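Local coordinates for hypothetical protein TT1465 (Thermus thermophilus, PDB 1WEK) that is of unknown function but belongs to the SLOG clan of Rossmann-like proteins, built on a parallel beta-sheet flanked by helices, at residues Pro38-Gly44 with Ala132-Leu138; Ala54-Tyr59 with Val80-Arg86; Val165-Arg170 with Leu196-Glu202; Ala64-Phe70 with Val207-Lys211; Tyr59-Arg63 with Gly87-Ala91. One frame throughout, in Å; residues are numbered along the deposited sequence.

Interaction 1: Pro38-Gly44 with Ala132-Leu138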
# COMPACT_ATOMS: atom_id res chain seq x y z
N PRO A 38 -0.25 -7.63 30.82
CA PRO A 38 1.12 -7.85 30.36
C PRO A 38 1.11 -9.24 29.73
O PRO A 38 0.48 -10.16 30.28
CB PRO A 38 1.92 -7.79 31.66
CG PRO A 38 1.10 -6.90 32.51
CD PRO A 38 -0.28 -7.40 32.27
N LEU A 39 1.76 -9.39 28.59
CA LEU A 39 1.77 -10.67 27.90
C LEU A 39 3.11 -11.39 28.00
O LEU A 39 4.17 -10.81 27.77
CB LEU A 39 1.39 -10.47 26.43
CG LEU A 39 0.02 -9.84 26.18
CD1 LEU A 39 -0.13 -9.51 24.72
CD2 LEU A 39 -1.06 -10.79 26.62
N VAL A 40 3.02 -12.67 28.36
CA VAL A 40 4.17 -13.54 28.51
C VAL A 40 4.15 -14.62 27.43
O VAL A 40 3.17 -15.37 27.30
CB VAL A 40 4.14 -14.21 29.89
CG1 VAL A 40 5.25 -15.25 29.99
CG2 VAL A 40 4.31 -13.15 30.99
N SER A 41 5.22 -14.70 26.65
CA SER A 41 5.32 -15.71 25.60
C SER A 41 5.82 -16.99 26.23
O SER A 41 6.79 -16.97 26.98
CB SER A 41 6.25 -15.24 24.50
OG SER A 41 5.59 -14.27 23.72
N VAL A 42 5.14 -18.09 25.94
CA VAL A 42 5.48 -19.38 26.51
C VAL A 42 5.63 -20.45 25.43
O VAL A 42 4.84 -20.54 24.50
CB VAL A 42 4.39 -19.80 27.52
CG1 VAL A 42 4.80 -21.05 28.28
CG2 VAL A 42 4.14 -18.65 28.48
N PHE A 43 6.67 -21.26 25.55
CA PHE A 43 6.95 -22.29 24.56
C PHE A 43 7.20 -23.67 25.15
O PHE A 43 7.74 -23.81 26.24
CB PHE A 43 8.16 -21.87 23.73
CG PHE A 43 8.10 -20.46 23.25
CD1 PHE A 43 8.54 -19.42 24.07
CD2 PHE A 43 7.57 -20.15 22.00
CE1 PHE A 43 8.45 -18.11 23.66
CE2 PHE A 43 7.47 -18.83 21.57
CZ PHE A 43 7.92 -17.80 22.41
N GLY A 44 6.82 -24.69 24.39
CA GLY A 44 7.03 -26.05 24.84
C GLY A 44 6.67 -27.04 23.75
O GLY A 44 6.04 -26.66 22.76
N ALA A 132 5.84 -8.81 24.29
CA ALA A 132 6.19 -9.62 25.45
C ALA A 132 6.96 -8.91 26.56
O ALA A 132 7.76 -8.02 26.31
CB ALA A 132 6.97 -10.85 25.01
N VAL A 133 6.70 -9.35 27.80
CA VAL A 133 7.37 -8.83 28.98
C VAL A 133 8.23 -9.96 29.53
O VAL A 133 8.86 -9.82 30.58
CB VAL A 133 6.36 -8.39 30.07
CG1 VAL A 133 5.52 -7.22 29.57
CG2 VAL A 133 5.45 -9.55 30.44
N GLY A 134 8.25 -11.08 28.81
CA GLY A 134 9.03 -12.24 29.24
C GLY A 134 8.86 -13.46 28.33
O GLY A 134 7.93 -13.50 27.52
N PHE A 135 9.76 -14.43 28.45
CA PHE A 135 9.72 -15.66 27.65
C PHE A 135 10.06 -16.87 28.52
O PHE A 135 11.06 -16.86 29.25
CB PHE A 135 10.75 -15.61 26.50
CG PHE A 135 10.63 -14.41 25.63
CD1 PHE A 135 11.25 -13.21 25.99
CD2 PHE A 135 9.85 -14.45 24.49
CE1 PHE A 135 11.09 -12.06 25.22
CE2 PHE A 135 9.67 -13.31 23.70
CZ PHE A 135 10.29 -12.11 24.07
N VAL A 136 9.23 -17.90 28.44
CA VAL A 136 9.44 -19.13 29.19
C VAL A 136 9.56 -20.31 28.21
O VAL A 136 8.66 -20.58 27.42
CB VAL A 136 8.28 -19.41 30.17
CG1 VAL A 136 8.68 -20.54 31.13
CG2 VAL A 136 7.93 -18.13 30.96
N PHE A 137 10.67 -21.02 28.28
CA PHE A 137 10.86 -22.18 27.40
C PHE A 137 10.79 -23.51 28.17
O PHE A 137 11.64 -23.80 29.01
CB PHE A 137 12.19 -22.03 26.65
CG PHE A 137 12.21 -20.82 25.74
CD1 PHE A 137 12.53 -19.57 26.23
CD2 PHE A 137 11.79 -20.93 24.42
CE1 PHE A 137 12.42 -18.42 25.43
CE2 PHE A 137 11.68 -19.78 23.60
CZ PHE A 137 12.00 -18.53 24.12
N LEU A 138 9.76 -24.30 27.88
CA LEU A 138 9.60 -25.60 28.53
C LEU A 138 10.18 -26.67 27.60
O LEU A 138 10.45 -26.39 26.43
CB LEU A 138 8.11 -25.87 28.80
CG LEU A 138 7.46 -25.02 29.90
CD1 LEU A 138 6.08 -24.52 29.46
CD2 LEU A 138 7.36 -25.84 31.17
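Val136 O is gripped from several sides: Phe43 N donates to it over 2.8 Å, the CA-H of Val42 meets it, and it lies at the edge of the Phe43 ring, near its plane. Ser41 N reaches Gly134 O at 3.1 Å, while Val136 N returns to Ser41 O at 3.0 Å. These alternating bonds join two neighbouring parallel strands in the middle of the Rossmann-like sheet. Ser41, Phe135, Phe43 and Phe137 share one face, where Ser41 OG is hydrogen-bonded to Phe128 O. The Phe43 and Phe137 side chains run alongside each other, their ring planes 7° apart and slid so that they hardly overlap, and both reach helix 142-156. Val42 and Val136 point to the other face, toward the helices there. With CG1 anti to its backbone N (chi1 -172°), Val42 sets that methyl 3.9 Å from Leu138 CD1. At the start of the strands, Val40 CG2 meets Val133 CG2 at 3.8 Å, roughly at a right angle.

Interaction 2: Ala54-Tyr59 with Val80-Arg86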
# COMPACT_ATOMS: atom_id res chain seq x y z
N ALA A 54 6.37 -32.35 31.28
CA ALA A 54 6.38 -31.05 30.62
C ALA A 54 4.98 -30.48 30.52
O ALA A 54 4.78 -29.27 30.63
CB ALA A 54 6.98 -31.17 29.24
N TYR A 55 3.99 -31.35 30.33
CA TYR A 55 2.61 -30.92 30.19
C TYR A 55 2.08 -30.42 31.53
O TYR A 55 1.51 -29.34 31.62
CB TYR A 55 1.75 -32.07 29.70
CG TYR A 55 0.32 -31.68 29.41
CD1 TYR A 55 -0.09 -31.41 28.11
CD2 TYR A 55 -0.62 -31.57 30.44
CE1 TYR A 55 -1.40 -31.05 27.82
CE2 TYR A 55 -1.94 -31.21 30.17
CZ TYR A 55 -2.32 -30.95 28.85
OH TYR A 55 -3.61 -30.59 28.57
N GLU A 56 2.27 -31.22 32.57
CA GLU A 56 1.78 -30.84 33.89
C GLU A 56 2.43 -29.53 34.31
O GLU A 56 1.74 -28.60 34.76
CB GLU A 56 2.07 -31.94 34.91
CG GLU A 56 1.43 -33.29 34.56
CD GLU A 56 -0.01 -33.14 34.05
OE1 GLU A 56 -0.87 -32.59 34.78
OE2 GLU A 56 -0.28 -33.59 32.91
N ALA A 57 3.74 -29.44 34.14
CA ALA A 57 4.47 -28.23 34.51
C ALA A 57 3.89 -27.05 33.72
O ALA A 57 3.70 -25.96 34.26
CB ALA A 57 5.95 -28.40 34.20
N GLY A 58 3.61 -27.29 32.45
CA GLY A 58 3.06 -26.25 31.60
C GLY A 58 1.69 -25.82 32.12
O GLY A 58 1.37 -24.61 32.12
N TYR A 59 0.89 -26.79 32.56
CA TYR A 59 -0.42 -26.44 33.08
C TYR A 59 -0.26 -25.53 34.30
O TYR A 59 -0.92 -24.52 34.38
CB TYR A 59 -1.24 -27.69 33.44
CG TYR A 59 -2.62 -27.32 33.93
CD1 TYR A 59 -2.83 -26.94 35.25
CD2 TYR A 59 -3.69 -27.25 33.04
CE1 TYR A 59 -4.07 -26.49 35.68
CE2 TYR A 59 -4.94 -26.80 33.47
CZ TYR A 59 -5.12 -26.41 34.79
OH TYR A 59 -6.32 -25.89 35.20
N VAL A 80 2.60 -29.09 25.32
CA VAL A 80 2.83 -28.09 26.33
C VAL A 80 2.14 -26.77 26.04
O VAL A 80 1.78 -26.04 26.97
CB VAL A 80 4.34 -27.82 26.53
CG1 VAL A 80 4.54 -26.82 27.66
CG2 VAL A 80 5.05 -29.12 26.86
N MSE A 81 1.95 -26.44 24.77
CA MSE A 81 1.30 -25.19 24.46
C MSE A 81 -0.14 -25.32 24.94
O MSE A 81 -0.65 -24.45 25.63
CB MSE A 81 1.37 -24.90 22.95
CG MSE A 81 2.80 -24.67 22.45
SE MSE A 81 2.92 -24.59 20.50
CE MSE A 81 3.01 -26.50 20.16
N GLU A 82 -0.77 -26.44 24.60
CA GLU A 82 -2.14 -26.67 25.03
C GLU A 82 -2.23 -26.55 26.55
O GLU A 82 -3.05 -25.79 27.07
CB GLU A 82 -2.61 -28.05 24.57
CG GLU A 82 -4.00 -28.40 25.04
CD GLU A 82 -4.65 -29.47 24.17
OE1 GLU A 82 -5.86 -29.69 24.32
OE2 GLU A 82 -3.94 -30.08 23.34
N ALA A 83 -1.39 -27.29 27.27
CA ALA A 83 -1.41 -27.24 28.73
C ALA A 83 -1.26 -25.81 29.24
O ALA A 83 -1.97 -25.41 30.16
CB ALA A 83 -0.30 -28.12 29.30
N VAL A 84 -0.34 -25.05 28.64
CA VAL A 84 -0.14 -23.67 29.07
C VAL A 84 -1.38 -22.80 28.82
O VAL A 84 -1.74 -22.01 29.67
CB VAL A 84 1.06 -23.00 28.37
CG1 VAL A 84 1.13 -21.52 28.77
CG2 VAL A 84 2.35 -23.73 28.73
N ASN A 85 -2.00 -22.95 27.65
CA ASN A 85 -3.22 -22.19 27.33
C ASN A 85 -4.35 -22.62 28.27
O ASN A 85 -5.16 -21.80 28.73
CB ASN A 85 -3.68 -22.44 25.90
CG ASN A 85 -2.83 -21.73 24.87
OD1 ASN A 85 -2.25 -22.36 23.99
ND2 ASN A 85 -2.77 -20.40 24.94
N ARG A 86 -4.42 -23.93 28.52
CA ARG A 86 -5.45 -24.50 29.39
C ARG A 86 -5.34 -23.99 30.82
O ARG A 86 -6.34 -23.59 31.42
CB ARG A 86 -5.35 -26.02 29.39
CG ARG A 86 -6.56 -26.70 30.03
CD ARG A 86 -6.42 -28.21 29.95
NE ARG A 86 -7.63 -28.91 30.37
CZ ARG A 86 -7.76 -30.23 30.37
NH1 ARG A 86 -6.76 -30.99 29.96
NH2 ARG A 86 -8.90 -30.78 30.77
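Ala83 presses its methyl squarely onto the Tyr55 ring: CB stands 3.3 Å from the ring centroid and only 4° off the normal, a CH-pi contact over the centre of the face. Tyr55 CG is anti to the backbone N (chi1 -175°), which lays the ring across this alanine. Further apolar contact comes from Ala54 CB against Val80 CG2 at 3.7 Å, at the first residues of both segments. Arg86 passes the edge of the Tyr59 ring, with its CG 3.8 Å from Tyr59 CE2 and close to the ring plane.

Backbone meets backbone as well. Helices 53-68 and 79-90 lie on one side of the Rossmann-like sheet, and their segments here run at 25° with axes just 7.4 Å apart. Gly58, with no side chain, lies against Val80 and Val84, where the helices come close. Two CA-H...O contacts bridge the gap, one from Val84 CA to Gly58 O and the other from Tyr59 CA to Ala83 O, each 3.5 Å long.

Polar contact across the pair is slight. The extended Arg86 chain brings NH1 to Tyr55 OH at 3.5 Å, a weak bond in the guanidinium plane, with the tyrosine ring steeply turned from that plane. The stronger partner of Arg86 is Glu90, whose carboxylate forms a salt bridge with NE.

Interaction 3: Val165-Arg170 with Leu196-Glu202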
# COMPACT_ATOMS: atom_id res chain seq x y z
N VAL A 165 14.22 -14.18 30.41
CA VAL A 165 14.14 -15.41 29.62
C VAL A 165 14.40 -16.57 30.57
O VAL A 165 15.41 -16.61 31.27
CB VAL A 165 15.19 -15.46 28.49
CG1 VAL A 165 15.17 -16.84 27.86
CG2 VAL A 165 14.90 -14.39 27.44
N PHE A 166 13.47 -17.52 30.62
CA PHE A 166 13.63 -18.67 31.49
C PHE A 166 13.55 -19.99 30.74
O PHE A 166 12.84 -20.11 29.75
CB PHE A 166 12.55 -18.67 32.58
CG PHE A 166 12.64 -17.52 33.53
CD1 PHE A 166 12.02 -16.32 33.24
CD2 PHE A 166 13.35 -17.65 34.72
CE1 PHE A 166 12.10 -15.26 34.12
CE2 PHE A 166 13.43 -16.60 35.60
CZ PHE A 166 12.80 -15.40 35.31
N LEU A 167 14.30 -20.98 31.22
CA LEU A 167 14.27 -22.32 30.64
C LEU A 167 13.84 -23.21 31.79
O LEU A 167 14.55 -23.31 32.79
CB LEU A 167 15.65 -22.77 30.17
CG LEU A 167 16.48 -21.87 29.26
CD1 LEU A 167 17.56 -22.71 28.64
CD2 LEU A 167 15.62 -21.22 28.17
N LEU A 168 12.68 -23.83 31.66
CA LEU A 168 12.19 -24.71 32.71
C LEU A 168 12.64 -26.14 32.50
O LEU A 168 12.55 -26.67 31.38
CB LEU A 168 10.67 -24.64 32.80
CG LEU A 168 10.14 -23.54 33.72
CD1 LEU A 168 8.62 -23.45 33.61
CD2 LEU A 168 10.58 -23.84 35.15
N ASP A 169 13.10 -26.75 33.59
CA ASP A 169 13.57 -28.13 33.63
C ASP A 169 15.06 -28.23 33.28
O ASP A 169 15.42 -28.50 32.14
CB ASP A 169 12.75 -29.03 32.71
CG ASP A 169 13.10 -30.49 32.88
OD1 ASP A 169 14.30 -30.79 33.13
OD2 ASP A 169 12.18 -31.35 32.77
N ARG A 170 15.90 -28.02 34.29
CA ARG A 170 17.35 -28.04 34.16
C ARG A 170 17.97 -29.21 33.43
O ARG A 170 18.77 -29.02 32.52
CB ARG A 170 17.99 -27.97 35.55
CG ARG A 170 17.64 -26.75 36.37
CD ARG A 170 18.50 -26.70 37.62
NE ARG A 170 19.22 -25.43 37.73
CZ ARG A 170 18.74 -24.36 38.34
NH1 ARG A 170 17.54 -24.39 38.93
NH2 ARG A 170 19.46 -23.24 38.35
N LEU A 196 21.82 -14.11 29.70
CA LEU A 196 20.61 -13.61 29.04
C LEU A 196 19.42 -14.49 29.44
O LEU A 196 18.27 -14.06 29.35
CB LEU A 196 20.77 -13.64 27.51
CG LEU A 196 21.26 -12.44 26.68
CD1 LEU A 196 21.61 -11.23 27.54
CD2 LEU A 196 22.44 -12.89 25.83
N PHE A 197 19.70 -15.71 29.87
CA PHE A 197 18.62 -16.61 30.28
C PHE A 197 18.89 -17.22 31.65
O PHE A 197 20.03 -17.25 32.11
CB PHE A 197 18.44 -17.72 29.24
CG PHE A 197 19.66 -18.58 29.06
CD1 PHE A 197 19.93 -19.62 29.94
CD2 PHE A 197 20.54 -18.35 28.00
CE1 PHE A 197 21.06 -20.41 29.79
CE2 PHE A 197 21.68 -19.13 27.83
CZ PHE A 197 21.94 -20.16 28.72
N ARG A 198 17.83 -17.71 32.28
CA ARG A 198 17.92 -18.34 33.59
C ARG A 198 17.35 -19.74 33.50
O ARG A 198 16.26 -19.94 32.95
CB ARG A 198 17.14 -17.52 34.63
CG ARG A 198 17.79 -16.19 34.97
CD ARG A 198 16.95 -15.35 35.93
NE ARG A 198 16.63 -16.03 37.18
CZ ARG A 198 15.92 -15.48 38.17
NH1 ARG A 198 15.48 -14.23 38.05
NH2 ARG A 198 15.65 -16.18 39.27
N LEU A 199 18.07 -20.71 34.05
CA LEU A 199 17.63 -22.09 34.02
C LEU A 199 17.00 -22.42 35.37
O LEU A 199 17.59 -22.17 36.41
CB LEU A 199 18.84 -22.98 33.73
CG LEU A 199 18.63 -24.34 33.06
CD1 LEU A 199 17.44 -24.31 32.15
CD2 LEU A 199 19.87 -24.69 32.28
N THR A 200 15.79 -22.96 35.37
CA THR A 200 15.14 -23.27 36.64
C THR A 200 14.17 -24.43 36.56
O THR A 200 13.65 -24.76 35.50
CB THR A 200 14.38 -22.05 37.20
OG1 THR A 200 13.90 -22.35 38.51
CG2 THR A 200 13.18 -21.70 36.32
N ASP A 201 13.92 -25.06 37.72
CA ASP A 201 12.99 -26.18 37.82
C ASP A 201 11.66 -25.76 38.44
O ASP A 201 10.68 -26.51 38.40
CB ASP A 201 13.58 -27.30 38.69
CG ASP A 201 14.57 -28.18 37.95
OD1 ASP A 201 14.49 -28.28 36.72
OD2 ASP A 201 15.43 -28.79 38.60
N GLU A 202 11.62 -24.55 38.99
CA GLU A 202 10.43 -24.06 39.67
C GLU A 202 9.58 -23.01 38.94
O GLU A 202 10.03 -21.91 38.67
CB GLU A 202 10.85 -23.50 41.03
CG GLU A 202 11.81 -24.43 41.77
CD GLU A 202 12.70 -23.69 42.76
OE1 GLU A 202 13.49 -24.36 43.46
OE2 GLU A 202 12.61 -22.45 42.82
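A beta-alpha-beta unit made of strand 165-168, helix 170-185 and strand 198-200 brings these segments together at one edge of the parallel sheet within this chain. Leu167 makes two of the backbone bonds: its N donates to Arg198 O at 2.8 Å, and its O accepts from Thr200 N at 2.9 Å. On one face, Phe166 and Arg198 run alongside each other. Phe166 CE2 lies over the rim of the guanidinium, 3.6 Å from Arg198 NE, with the two planes 52° apart, and helix 203-211 covers both residues. Leu168 CD2 packs against Thr200 CG2 on that same face. Thr200 OG1 accepts from Glu202 N, forming an ST turn, and is also hydrogen-bonded to Glu205. Past the strands, Asp169 N donates to Thr200 O, and the Asp169 side chain caps Tyr172 N at the start of helix 170-185. Asp201 OD1 takes the amide of Arg170 on its syn side at 2.8 Å, the N-H approaching 28° out of the carboxylate plane.

Interaction 4: Ala64-Phe70 with Val207-Lys211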
# COMPACT_ATOMS: atom_id res chain seq x y z
N ALA A 64 -0.54 -20.31 37.01
CA ALA A 64 0.11 -19.34 37.88
C ALA A 64 0.16 -17.94 37.26
O ALA A 64 -0.17 -16.95 37.92
CB ALA A 64 1.49 -19.79 38.22
N LEU A 65 0.55 -17.86 36.00
CA LEU A 65 0.63 -16.56 35.34
C LEU A 65 -0.71 -15.83 35.30
O LEU A 65 -0.78 -14.63 35.55
CB LEU A 65 1.17 -16.73 33.93
CG LEU A 65 2.63 -17.20 33.88
CD1 LEU A 65 2.93 -17.80 32.51
CD2 LEU A 65 3.54 -16.01 34.18
N ALA A 66 -1.78 -16.55 34.99
CA ALA A 66 -3.12 -15.97 34.97
C ALA A 66 -3.46 -15.44 36.36
O ALA A 66 -3.96 -14.32 36.52
CB ALA A 66 -4.13 -17.02 34.57
N GLU A 67 -3.18 -16.25 37.37
CA GLU A 67 -3.46 -15.85 38.75
C GLU A 67 -2.73 -14.55 39.08
O GLU A 67 -3.32 -13.62 39.63
CB GLU A 67 -3.03 -16.97 39.71
CG GLU A 67 -4.05 -18.11 39.85
CD GLU A 67 -3.47 -19.31 40.60
OE1 GLU A 67 -4.22 -20.27 40.89
OE2 GLU A 67 -2.25 -19.31 40.88
N ALA A 68 -1.45 -14.49 38.72
CA ALA A 68 -0.63 -13.30 38.97
C ALA A 68 -1.06 -12.10 38.13
O ALA A 68 -0.60 -10.97 38.35
CB ALA A 68 0.83 -13.62 38.70
N GLY A 69 -1.93 -12.34 37.16
CA GLY A 69 -2.38 -11.24 36.33
C GLY A 69 -1.80 -11.13 34.93
O GLY A 69 -2.00 -10.11 34.27
N PHE A 70 -1.07 -12.14 34.46
CA PHE A 70 -0.51 -12.09 33.10
C PHE A 70 -1.39 -12.86 32.11
O PHE A 70 -2.18 -13.73 32.50
CB PHE A 70 0.89 -12.72 33.02
CG PHE A 70 1.91 -12.04 33.88
CD1 PHE A 70 2.12 -12.46 35.18
CD2 PHE A 70 2.63 -10.97 33.39
CE1 PHE A 70 3.04 -11.83 35.99
CE2 PHE A 70 3.56 -10.32 34.18
CZ PHE A 70 3.77 -10.74 35.49
N VAL A 207 7.31 -17.08 37.75
CA VAL A 207 6.23 -16.14 37.98
C VAL A 207 6.67 -15.01 38.90
O VAL A 207 6.33 -13.85 38.68
CB VAL A 207 5.01 -16.83 38.58
CG1 VAL A 207 3.91 -15.81 38.80
CG2 VAL A 207 4.53 -17.94 37.64
N GLN A 208 7.44 -15.35 39.93
CA GLN A 208 7.93 -14.35 40.89
C GLN A 208 8.81 -13.30 40.21
O GLN A 208 8.68 -12.11 40.48
CB GLN A 208 8.71 -15.05 42.02
CG GLN A 208 9.46 -14.09 42.95
CD GLN A 208 10.00 -14.78 44.20
OE1 GLN A 208 9.23 -15.22 45.06
NE2 GLN A 208 11.32 -14.88 44.30
N ALA A 209 9.70 -13.75 39.32
CA ALA A 209 10.59 -12.85 38.60
C ALA A 209 9.80 -11.93 37.69
O ALA A 209 10.12 -10.75 37.57
CB ALA A 209 11.58 -13.65 37.77
N LEU A 210 8.77 -12.47 37.04
CA LEU A 210 7.93 -11.67 36.15
C LEU A 210 7.08 -10.67 36.93
O LEU A 210 6.81 -9.57 36.46
CB LEU A 210 7.02 -12.58 35.32
CG LEU A 210 7.74 -13.51 34.35
CD1 LEU A 210 6.74 -14.48 33.74
CD2 LEU A 210 8.43 -12.70 33.25
N LYS A 211 6.65 -11.05 38.13
CA LYS A 211 5.85 -10.14 38.95
C LYS A 211 6.74 -8.99 39.40
O LYS A 211 6.34 -7.83 39.36
CB LYS A 211 5.28 -10.86 40.17
CG LYS A 211 4.33 -11.98 39.84
CD LYS A 211 3.95 -12.78 41.07
CE LYS A 211 3.15 -11.95 42.06
NZ LYS A 211 2.71 -12.80 43.21
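This is an apolar contact between two helix ends on one side of the sheet, where the last turn of helix 53-68 and the loop after it meet the C-terminal helix 203-211. Val207 points toward helix 53-68 and divides its two methyls: CG2 meets Ala64 CB at 3.6 Å, while CG1 touches Ala68 CB at 3.8 Å. Beside them, Leu65 CD2 meets Leu210 CD1 at 3.6 Å. Both leucines set CG anti to the carbonyl carbon (chi1 -67° and -65°), which carries these methyls toward each other. Phe70 closes the far end, pointing its CZ at the backbone of Leu210, 3.4 Å from the carbonyl O, which lies at the ring edge near its plane. The aliphatic chain of Lys211 runs past Ala68 CB, with CD 4.0 Å away. Phe70, in the loop after helix 53-68, and Leu210 also touch Val40 of the central strand 39-43. Helix 53-68 ends at Gly69 in a Schellman motif, the positive-phi glycine turn that leads here from a helix into strand 71-74 of a Rossmann-like fold.

Interaction 5: Tyr59-Arg63 with Gly87-Ala91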
# COMPACT_ATOMS: atom_id res chain seq x y z
N TYR A 59 0.89 -26.79 32.56
CA TYR A 59 -0.42 -26.44 33.08
C TYR A 59 -0.26 -25.53 34.30
O TYR A 59 -0.92 -24.52 34.38
CB TYR A 59 -1.24 -27.69 33.44
CG TYR A 59 -2.62 -27.32 33.93
CD1 TYR A 59 -2.83 -26.94 35.25
CD2 TYR A 59 -3.69 -27.25 33.04
CE1 TYR A 59 -4.07 -26.49 35.68
CE2 TYR A 59 -4.94 -26.80 33.47
CZ TYR A 59 -5.12 -26.41 34.79
OH TYR A 59 -6.32 -25.89 35.20
N ARG A 60 0.65 -25.89 35.21
CA ARG A 60 0.89 -25.09 36.42
C ARG A 60 1.35 -23.67 36.10
O ARG A 60 0.89 -22.71 36.72
CB ARG A 60 1.92 -25.78 37.33
CG ARG A 60 1.51 -27.15 37.90
CD ARG A 60 2.20 -27.41 39.24
NE ARG A 60 3.65 -27.52 39.12
CZ ARG A 60 4.53 -27.11 40.03
NH1 ARG A 60 4.13 -26.55 41.16
NH2 ARG A 60 5.83 -27.29 39.81
N LEU A 61 2.28 -23.54 35.15
CA LEU A 61 2.81 -22.24 34.74
C LEU A 61 1.66 -21.40 34.19
O LEU A 61 1.50 -20.24 34.56
CB LEU A 61 3.84 -22.40 33.62
CG LEU A 61 5.08 -21.52 33.49
CD1 LEU A 61 5.35 -21.32 32.01
CD2 LEU A 61 4.91 -20.20 34.19
N GLY A 62 0.89 -21.99 33.28
CA GLY A 62 -0.23 -21.28 32.69
C GLY A 62 -1.18 -20.77 33.74
O GLY A 62 -1.59 -19.62 33.71
N ARG A 63 -1.54 -21.64 34.68
CA ARG A 63 -2.44 -21.27 35.77
C ARG A 63 -1.83 -20.18 36.68
O ARG A 63 -2.52 -19.24 37.10
CB ARG A 63 -2.78 -22.51 36.59
CG ARG A 63 -3.48 -22.19 37.90
CD ARG A 63 -3.00 -23.13 38.99
NE ARG A 63 -3.74 -24.38 39.02
CZ ARG A 63 -3.23 -25.55 39.37
NH1 ARG A 63 -1.94 -25.66 39.70
NH2 ARG A 63 -4.01 -26.62 39.42
N GLY A 87 -4.13 -24.00 31.36
CA GLY A 87 -3.95 -23.53 32.71
C GLY A 87 -4.44 -22.11 32.86
O GLY A 87 -5.09 -21.76 33.84
N ALA A 88 -4.12 -21.29 31.86
CA ALA A 88 -4.51 -19.89 31.85
C ALA A 88 -6.01 -19.77 31.67
O ALA A 88 -6.70 -19.11 32.45
CB ALA A 88 -3.79 -19.16 30.74
N TYR A 89 -6.50 -20.41 30.61
CA TYR A 89 -7.91 -20.39 30.29
C TYR A 89 -8.75 -20.75 31.51
O TYR A 89 -9.62 -19.98 31.93
CB TYR A 89 -8.22 -21.39 29.19
CG TYR A 89 -9.57 -21.21 28.56
CD1 TYR A 89 -9.81 -20.13 27.70
CD2 TYR A 89 -10.59 -22.13 28.76
CE1 TYR A 89 -11.02 -19.99 27.04
CE2 TYR A 89 -11.81 -22.00 28.10
CZ TYR A 89 -12.02 -20.92 27.24
OH TYR A 89 -13.20 -20.79 26.55
N GLU A 90 -8.49 -21.92 32.08
CA GLU A 90 -9.25 -22.38 33.22
C GLU A 90 -9.13 -21.54 34.48
O GLU A 90 -9.95 -21.68 35.38
CB GLU A 90 -8.93 -23.84 33.51
CG GLU A 90 -9.53 -24.78 32.46
CD GLU A 90 -9.07 -26.21 32.64
OE1 GLU A 90 -8.26 -26.47 33.56
OE2 GLU A 90 -9.51 -27.09 31.86
N ALA A 91 -8.12 -20.67 34.55
CA ALA A 91 -7.99 -19.80 35.73
C ALA A 91 -8.57 -18.44 35.39
O ALA A 91 -8.41 -17.47 36.13
CB ALA A 91 -6.53 -19.66 36.15
O HOH W 1 -6.47 -23.46 35.86
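With CG anti to the carbonyl carbon (chi1 -72°) and the chain beyond it extended, Glu90 brings its carboxylate to the phenol of Tyr59. Tyr59 OH donates to Glu90 OE1 over 2.6 Å, nearly along the C-O axis of the acceptor, which itself lies near the ring plane at the edge. The ring and carboxylate planes are turned 60° from each other. A water donates to the same hydroxyl at 2.5 Å and to Gly87 O at 3.0 Å, so it links the phenol to the neighbouring helix backbone. Glu90 OE2 is engaged too, in a salt bridge with Arg86 NE one turn earlier, and this second hold would be expected to favour a charged carboxylate.

Gly87 lies against one face of the Tyr59 ring, its CA 3.7 Å from the centroid and 20° off the normal, a CH-pi contact displaced toward the rim. The backbones come closest here: Gly87 and Arg63 have their CA atoms 4.1 Å apart, and Arg63 CA meets Gly87 O at 3.3 Å in a CA-H...O contact. Gly87 and Gly62, both without side chains, let the backbones meet directly. Such glycine-lined contact with CA-H...O bridges is characteristic of closely packed helix pairs, here helices 53-68 and 79-90 on one side of the Rossmann-like sheet.

How the interactions relate
Interaction 1 forms the hub, about 5 Å from the centre of the chain, joining strands 39-43 and 132-137 of the parallel sheet. Interaction 3 extends the sheet by strands 165-168 and 198-200, the first pairing with 132-137; the two centres lie about 12 Å apart. Interactions 2, 5 and 4 follow one another along helix 53-68: the first two, with centres about 7 Å apart and Tyr59 in common, join it to helix 79-90, and the third joins it to helix 203-211. Along the chain, interactions 2 and 5 nest inside the loop closed by interaction 1, while the segments of interaction 4 alternate with those of interaction 1, and interaction 3 is nested inside the loop interaction 4 closes. Leu61, Val84 and Phe70 pack on strand residues, seating this layer on the sheet.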